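Local coordinates for protein malate dehydrogenase (Entamoeba histolytica, PDB 3I0P) that probably catalyses the NAD-dependent, reversible interconversion of malate and oxaloacetate, as a member of the malate/L-lactate dehydrogenase family, at residues L346-I349 and N350-E354. Residues are numbered along the deposited sequence; the frame is centred on the assembly and turned at random.
Sequences LVTI and NEMKE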
loop_
_atom_site.group_PDB
_atom_site.type_symbol
_atom_site.label_atom_id
_atom_site.label_comp_id
_atom_site.label_asym_id
_atom_site.label_seq_id
_atom_site.Cartn_x
_atom_site.Cartn_y
_atom_site.Cartn_z
ATOM N N LEU A 346 -1.737 -34.981 7.949
ATOM C CA LEU A 346 -2.032 -35.969 8.986
ATOM C C LEU A 346 -2.054 -35.354 10.380
ATOM O O LEU A 346 -2.877 -35.729 11.218
ATOM C CB LEU A 346 -0.993 -37.084 8.946
ATOM C CG LEU A 346 -1.529 -38.507 9.169
ATOM C CD1 LEU A 346 -1.946 -39.150 7.814
ATOM C CD2 LEU A 346 -0.507 -39.398 9.955
ATOM N N VAL A 347 -1.156 -34.401 10.624
ATOM C CA VAL A 347 -1.134 -33.677 11.902
ATOM C C VAL A 347 -2.478 -33.000 12.189
ATOM O O VAL A 347 -2.954 -33.039 13.319
ATOM C CB VAL A 347 0.082 -32.683 12.015
ATOM C CG1 VAL A 347 0.006 -31.558 10.978
ATOM C CG2 VAL A 347 0.196 -32.116 13.431
ATOM N N THR A 348 -3.095 -32.415 11.160
ATOM C CA THR A 348 -4.366 -31.692 11.302
ATOM C C THR A 348 -5.487 -32.682 11.599
ATOM O O THR A 348 -6.310 -32.459 12.500
ATOM C CB THR A 348 -4.719 -30.852 10.040
ATOM O OG1 THR A 348 -3.592 -30.065 9.643
ATOM C CG2 THR A 348 -5.877 -29.916 10.320
ATOM N N ILE A 349 -5.503 -33.775 10.842
ATOM C CA ILE A 349 -6.454 -34.853 11.066
ATOM C C ILE A 349 -6.397 -35.304 12.520
ATOM O O ILE A 349 -7.433 -35.447 13.180
ATOM C CB ILE A 349 -6.190 -36.057 10.118
ATOM C CG1 ILE A 349 -6.360 -35.639 8.650
ATOM C CG2 ILE A 349 -7.104 -37.233 10.458
ATOM C CD1 ILE A 349 -7.739 -35.100 8.297
ATOM N N ASN A 350 -5.178 -35.504 13.017
ATOM C CA ASN A 350 -4.959 -35.946 14.391
ATOM C C ASN A 350 -5.342 -34.890 15.424
ATOM O O ASN A 350 -5.919 -35.219 16.471
ATOM C CB ASN A 350 -3.529 -36.472 14.564
ATOM C CG ASN A 350 -3.285 -37.743 13.746
ATOM O OD1 ASN A 350 -4.187 -38.569 13.579
ATOM N ND2 ASN A 350 -2.075 -37.894 13.219
ATOM N N GLU A 351 -5.065 -33.625 15.118
ATOM C CA GLU A 351 -5.570 -32.538 15.951
ATOM C C GLU A 351 -7.103 -32.549 16.033
ATOM O O GLU A 351 -7.669 -32.355 17.115
ATOM C CB GLU A 351 -5.082 -31.183 15.452
ATOM C CG GLU A 351 -3.638 -30.878 15.771
ATOM C CD GLU A 351 -3.164 -29.608 15.098
ATOM O OE1 GLU A 351 -3.949 -29.007 14.341
ATOM O OE2 GLU A 351 -2.005 -29.205 15.321
ATOM N N MET A 352 -7.762 -32.781 14.895
ATOM C CA MET A 352 -9.234 -32.794 14.833
ATOM C C MET A 352 -9.810 -33.941 15.656
ATOM O O MET A 352 -10.731 -33.742 16.451
ATOM C CB MET A 352 -9.739 -32.862 13.389
ATOM C CG MET A 352 -9.484 -31.601 12.580
ATOM S SD MET A 352 -9.891 -31.739 10.816
ATOM C CE MET A 352 -11.681 -31.822 10.844
ATOM N N LYS A 353 -9.249 -35.135 15.464
ATOM C CA LYS A 353 -9.617 -36.323 16.238
ATOM C C LYS A 353 -9.521 -36.067 17.741
ATOM O O LYS A 353 -10.441 -36.398 18.490
ATOM C CB LYS A 353 -8.736 -37.515 15.846
ATOM C CG LYS A 353 -9.215 -38.288 14.625
ATOM C CD LYS A 353 -8.087 -39.157 14.077
ATOM C CE LYS A 353 -8.608 -40.470 13.507
ATOM N NZ LYS A 353 -9.333 -41.263 14.558
ATOM N N GLU A 354 -8.421 -35.451 18.166
ATOM C CA GLU A 354 -8.222 -35.119 19.569
ATOM C C GLU A 354 -9.318 -34.193 20.114
ATOM O O GLU A 354 -9.883 -34.464 21.177
ATOM C CB GLU A 354 -6.836 -34.521 19.789
ATOM C CG GLU A 354 -6.344 -34.640 21.230
ATOM C CD GLU A 354 -5.043 -33.871 21.495
ATOM O OE1 GLU A 354 -4.579 -33.113 20.598
ATOM O OE2 GLU A 354 -4.487 -34.031 22.610
HETATM O O HOH W 1 -2.726 -28.622 11.937
#
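T348 and E351, one turn apart, are joined by a water. The hydroxyl OG1 of T348 gives its proton to this water at 2.8 Å, and the water passes one of its own to OE1 of E351 at 2.7 Å. With CG beside the backbone N (chi1 -76°), the glutamate turns back toward T348, and the extended chain beyond CG then carries OE1 to the water. Its other oxygen, OE2, lies near CG2 of V347, whose side chain runs beside that of E351 and points the same way. The backbone of E351 is held too, its N donating to O of V347 at 2.8 Å.

The carbonyls on either side of V347 are used in the same way: O of L346 takes the N-H of N350 and O of T348 that of M352. Straightest of the four is the bond from N of K353 to O of I349, 2.9 Å long with 170° at the hydrogen. One step on, N of E354 donates to O of N350 at 3.0 Å. ND2 of N350 comes within 3.1 Å of L346 O, but at too poor an angle for a hydrogen bond. NZ of K353 makes a long, weak ion pair with OXT of F365, the C-terminal residue.

On the buried face, I349 packs on V9 of strand 6-9 and, with M352, on L344 of strand 342-345. E351 separately touches K56 and T57 of helix 55-64. The i to i+4 backbone bonds are those of a regular alpha-helix, to which the T348-water-E351 bridge is a local addition, here in the first turns of the C-terminal helix 346-359, directly after the strand that pairs with the N-terminal one.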